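Local coordinates for protein HMG-CoA Lyase (Bacillus subtilis subsp. subtilis, PDB 1YDO) that is a TIM-barrel protein of the HMGL-like family, at residues T266-L270 and E271-S275; N35-R39 and T40-Y44. All coordinates share one frame; numbering follows the deposited sequence.

Interaction 1 (T266-L270 and E271-S275); sequences TNVKL and EKLLS
The first turn of helix 270-284 is built here, with Lys269 at the N-cap position and the side chains of Leu270 and Leu274 meeting one turn apart. Backbone carbonyls start the helix. Lys269 O accepts from Leu273 N at 3.2 Å, the donor nitrogen tilted 17° from the carbonyl plane, and takes a second, weak bond from Lys272 N. Next in line, Leu270 O receives Leu274 N at 2.7 Å in a nearly straight bond, N-H...O 175°. The side chain of Leu274 leans over this same carbonyl, and its CD1 lies 3.6 Å from Leu270 CG, the two leucines crossing at a slant. Leu270 reaches that position because its CG is anti to the backbone N (chi1 -171°). Leu270 CD1 also approaches Leu273 CD2 at 4.2 Å, while Val268 CG1 reaches the same methyl from the residues before the helix at 4.4 Å. Lys269 and Lys272 run side by side in one direction on the exposed flank. Their stems pack, CD of Lys269 against CE of Lys272 at 3.8 Å, and this brings the ammonium atoms NZ of Lys269 and NZ of Lys272 to 3.9 Å, a closeness of like charges that probably costs some electrostatic energy. Just before the helix, Lys269 is the centre of an inverse gamma turn. Helix 252-261 borders the turn through Glu253, which touches Leu270 and Leu273, and through Thr252 beside Leu273. Leu274 instead reaches Asn292 and Phe296 of helix 291-296, so the start of helix 270-284 touches both helices, while Val268 packs on Leu42 in the loop that leads to barrel strand 44-49.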
loop_
_atom_site.group_PDB
_atom_site.type_symbol
_atom_site.label_atom_id
_atom_site.label_comp_id
_atom_site.label_asym_id
_atom_site.label_seq_id
_atom_site.Cartn_x
_atom_site.Cartn_y
_atom_site.Cartn_z
ATOM N N THR A 266 -14.732 11.271 -5.618
ATOM C CA THR A 266 -14.799 11.230 -4.163
ATOM C C THR A 266 -15.207 12.612 -3.666
ATOM O O THR A 266 -15.446 12.821 -2.480
ATOM C CB THR A 266 -13.432 10.872 -3.535
ATOM O OG1 THR A 266 -12.542 11.985 -3.663
ATOM C CG2 THR A 266 -12.826 9.661 -4.228
ATOM N N ASN A 267 -15.280 13.558 -4.587
ATOM C CA ASN A 267 -15.650 14.915 -4.232
ATOM C C ASN A 267 -14.753 15.494 -3.158
ATOM O O ASN A 267 -15.122 16.459 -2.486
ATOM C CB ASN A 267 -17.105 14.986 -3.759
ATOM C CG ASN A 267 -18.097 14.701 -4.875
ATOM O OD1 ASN A 267 -17.967 15.209 -6.000
ATOM N ND2 ASN A 267 -19.111 13.906 -4.566
ATOM N N VAL A 268 -13.577 14.904 -2.994
ATOM C CA VAL A 268 -12.632 15.400 -2.011
ATOM C C VAL A 268 -11.484 16.122 -2.704
ATOM O O VAL A 268 -10.829 15.562 -3.577
ATOM C CB VAL A 268 -12.065 14.263 -1.169
ATOM C CG1 VAL A 268 -11.102 14.811 -0.135
ATOM C CG2 VAL A 268 -13.202 13.539 -0.489
ATOM N N LYS A 269 -11.248 17.371 -2.326
ATOM C CA LYS A 269 -10.159 18.126 -2.914
ATOM C C LYS A 269 -8.856 17.728 -2.223
ATOM O O LYS A 269 -8.441 18.338 -1.232
ATOM C CB LYS A 269 -10.433 19.611 -2.750
ATOM C CG LYS A 269 -11.784 20.015 -3.330
ATOM C CD LYS A 269 -12.428 21.157 -2.545
ATOM C CE LYS A 269 -13.884 21.365 -2.965
ATOM N NZ LYS A 269 -14.625 22.327 -2.087
ATOM N N LEU A 270 -8.225 16.690 -2.768
ATOM C CA LEU A 270 -6.982 16.135 -2.244
ATOM C C LEU A 270 -5.993 17.185 -1.742
ATOM O O LEU A 270 -5.470 17.083 -0.629
ATOM C CB LEU A 270 -6.323 15.264 -3.316
ATOM C CG LEU A 270 -5.125 14.422 -2.877
ATOM C CD1 LEU A 270 -5.491 13.579 -1.666
ATOM C CD2 LEU A 270 -4.687 13.544 -4.037
ATOM N N GLU A 271 -5.736 18.187 -2.571
ATOM C CA GLU A 271 -4.823 19.264 -2.218
ATOM C C GLU A 271 -5.100 19.730 -0.789
ATOM O O GLU A 271 -4.215 19.724 0.073
ATOM C CB GLU A 271 -4.997 20.423 -3.208
ATOM C CG GLU A 271 -3.967 21.546 -3.078
ATOM C CD GLU A 271 -4.445 22.699 -2.196
ATOM O OE1 GLU A 271 -3.633 23.620 -1.910
ATOM O OE2 GLU A 271 -5.635 22.688 -1.798
ATOM N N LYS A 272 -6.341 20.118 -0.533
ATOM C CA LYS A 272 -6.717 20.577 0.793
ATOM C C LYS A 272 -6.441 19.513 1.848
ATOM O O LYS A 272 -5.842 19.808 2.883
ATOM C CB LYS A 272 -8.201 20.956 0.821
ATOM C CG LYS A 272 -8.565 22.116 -0.108
ATOM C CD LYS A 272 -10.007 22.584 0.111
ATOM C CE LYS A 272 -10.370 23.763 -0.793
ATOM N NZ LYS A 272 -11.720 24.332 -0.482
ATOM N N LEU A 273 -6.872 18.281 1.579
ATOM C CA LEU A 273 -6.681 17.172 2.521
ATOM C C LEU A 273 -5.209 17.042 2.900
ATOM O O LEU A 273 -4.862 16.992 4.078
ATOM C CB LEU A 273 -7.161 15.860 1.899
ATOM C CG LEU A 273 -7.180 14.648 2.822
ATOM C CD1 LEU A 273 -8.181 14.884 3.929
ATOM C CD2 LEU A 273 -7.549 13.407 2.040
ATOM N N LEU A 274 -4.357 16.988 1.882
ATOM C CA LEU A 274 -2.931 16.865 2.080
ATOM C C LEU A 274 -2.437 17.959 3.007
ATOM O O LEU A 274 -1.662 17.712 3.936
ATOM C CB LEU A 274 -2.217 16.950 0.739
ATOM C CG LEU A 274 -2.281 15.673 -0.084
ATOM C CD1 LEU A 274 -2.161 15.999 -1.554
ATOM C CD2 LEU A 274 -1.168 14.734 0.348
ATOM N N SER A 275 -2.893 19.178 2.756
ATOM C CA SER A 275 -2.497 20.306 3.579
ATOM C C SER A 275 -2.906 20.011 5.021
ATOM O O SER A 275 -2.135 20.213 5.955
ATOM C CB SER A 275 -3.177 21.584 3.067
ATOM O OG SER A 275 -2.716 22.725 3.774
#

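Interaction 2 (N35-R39 and T40-Y44); sequences NQLSR and TGLSY
Leu42 turns its side chain back toward the last turn of helix 27-38, where its CD1 comes within 4.5 Å of CG of Leu37, a loose apolar contact between buried side chains. The first torsion of Leu42 sets CG anti to its carbonyl carbon (chi1 -76°), and the branch beyond carries CD1 to that meeting. Both leucines also touch Glu11 of strand 8-11. At the helix end, Thr40 N reaches Leu37 O at 2.9 Å in a weak bond, N-H...O 118°, to an oxygen whose place is less certain. Arg39 has already left helical backbone angles, whereas its own N still donates to Asn35 O at 3.3 Å. The side chain of Thr40 meets those of Lys272 and Leu273 in helix 270-284. Gly41 follows with a positive phi of 126° as the chain turns from Thr40 to Leu42. The guanidinium of Arg39 is held outside the two segments: NH1 forms salt bridges with Asp70 and Glu72. Ser38 OG bonds to Tyr77 OH and to the backbone oxygen of Ile34. The chemistry within the turn is therefore slight, one weak backbone bond and one apolar contact, whereas the polar ends of Ser38 and Arg39 find their partners beyond it.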
loop_
_atom_site.group_PDB
_atom_site.type_symbol
_atom_site.label_atom_id
_atom_site.label_comp_id
_atom_site.label_asym_id
_atom_site.label_seq_id
_atom_site.Cartn_x
_atom_site.Cartn_y
_atom_site.Cartn_z
ATOM N N ASN A 35 -11.768 21.668 11.525
ATOM C CA ASN A 35 -12.324 22.740 10.718
ATOM C C ASN A 35 -11.789 22.606 9.307
ATOM O O ASN A 35 -12.544 22.652 8.341
ATOM C CB ASN A 35 -11.949 24.093 11.309
ATOM C CG ASN A 35 -12.817 24.458 12.491
ATOM O OD1 ASN A 35 -12.527 25.423 13.198
ATOM N ND2 ASN A 35 -13.898 23.697 12.708
ATOM N N GLN A 36 -10.481 22.427 9.203
ATOM C CA GLN A 36 -9.853 22.250 7.908
ATOM C C GLN A 36 -10.565 21.096 7.202
ATOM O O GLN A 36 -11.055 21.225 6.078
ATOM C CB GLN A 36 -8.377 21.914 8.097
ATOM C CG GLN A 36 -7.632 22.910 8.966
ATOM C CD GLN A 36 -6.174 22.530 9.165
ATOM O OE1 GLN A 36 -5.512 22.051 8.238
ATOM N NE2 GLN A 36 -5.659 22.763 10.369
ATOM N N LEU A 37 -10.633 19.960 7.881
ATOM C CA LEU A 37 -11.285 18.797 7.321
ATOM C C LEU A 37 -12.681 19.104 6.790
ATOM O O LEU A 37 -12.991 18.771 5.652
ATOM C CB LEU A 37 -11.347 17.698 8.370
ATOM C CG LEU A 37 -10.222 16.670 8.353
ATOM C CD1 LEU A 37 -8.888 17.286 7.983
ATOM C CD2 LEU A 37 -10.174 16.039 9.711
ATOM N N SER A 38 -13.517 19.745 7.610
ATOM C CA SER A 38 -14.885 20.103 7.218
ATOM C C SER A 38 -14.923 20.753 5.845
ATOM O O SER A 38 -15.767 20.420 5.020
ATOM C CB SER A 38 -15.500 21.070 8.229
ATOM O OG SER A 38 -15.569 20.500 9.525
ATOM N N ARG A 39 -14.022 21.691 5.597
ATOM C CA ARG A 39 -14.011 22.342 4.300
ATOM C C ARG A 39 -12.931 21.751 3.413
ATOM O O ARG A 39 -12.127 22.462 2.815
ATOM C CB ARG A 39 -13.819 23.857 4.458
ATOM C CG ARG A 39 -12.536 24.298 5.122
ATOM C CD ARG A 39 -12.543 25.823 5.293
ATOM N NE ARG A 39 -13.544 26.268 6.268
ATOM C CZ ARG A 39 -13.362 26.291 7.589
ATOM N NH1 ARG A 39 -14.341 26.708 8.381
ATOM N NH2 ARG A 39 -12.198 25.921 8.118
ATOM N N THR A 40 -12.931 20.430 3.325
ATOM C CA THR A 40 -11.956 19.729 2.520
ATOM C C THR A 40 -12.657 19.038 1.349
ATOM O O THR A 40 -12.068 18.789 0.293
ATOM C CB THR A 40 -11.224 18.697 3.380
ATOM O OG1 THR A 40 -9.940 18.435 2.813
ATOM C CG2 THR A 40 -12.015 17.404 3.454
ATOM N N GLY A 41 -13.936 18.754 1.535
ATOM C CA GLY A 41 -14.694 18.104 0.490
ATOM C C GLY A 41 -15.324 16.863 1.072
ATOM O O GLY A 41 -16.321 16.354 0.567
ATOM N N LEU A 42 -14.726 16.363 2.143
ATOM C CA LEU A 42 -15.264 15.186 2.809
ATOM C C LEU A 42 -16.704 15.510 3.213
ATOM O O LEU A 42 -17.023 16.659 3.500
ATOM C CB LEU A 42 -14.427 14.866 4.052
ATOM C CG LEU A 42 -13.070 14.202 3.837
ATOM C CD1 LEU A 42 -12.234 14.328 5.083
ATOM C CD2 LEU A 42 -13.274 12.737 3.470
ATOM N N SER A 43 -17.565 14.499 3.237
ATOM C CA SER A 43 -18.964 14.689 3.600
ATOM C C SER A 43 -19.326 13.918 4.868
ATOM O O SER A 43 -20.501 13.793 5.202
ATOM C CB SER A 43 -19.872 14.210 2.470
ATOM O OG SER A 43 -19.844 12.811 2.367
ATOM N N TYR A 44 -18.325 13.390 5.565
ATOM C CA TYR A 44 -18.565 12.627 6.780
ATOM C C TYR A 44 -17.316 12.653 7.643
ATOM O O TYR A 44 -16.225 12.392 7.156
ATOM C CB TYR A 44 -18.924 11.200 6.407
ATOM C CG TYR A 44 -19.282 10.332 7.575
ATOM C CD1 TYR A 44 -18.294 9.792 8.395
ATOM C CD2 TYR A 44 -20.610 9.992 7.824
ATOM C CE1 TYR A 44 -18.619 8.924 9.431
ATOM C CE2 TYR A 44 -20.946 9.123 8.854
ATOM C CZ TYR A 44 -19.942 8.586 9.653
ATOM O OH TYR A 44 -20.255 7.678 10.643
#

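How the interactions relate
From the N terminus, interaction 2 comes first, turning the chain out of helix 27-38 and toward strand 44-49; far later, interaction 1 carries it from the loop after helix 252-261 into helix 270-284. Each closes only a local turn, and they follow in series without nesting or crossing. In space their centres are about 9 Å apart and they touch directly. Lys269 N probably donates to Thr40 O at 3.1 Å, and Lys272 CD packs on Arg39 O at 3.4 Å. The helix-to-strand connection early in the barrel is thus tied to the start of a helix from the C-terminal part of the chain.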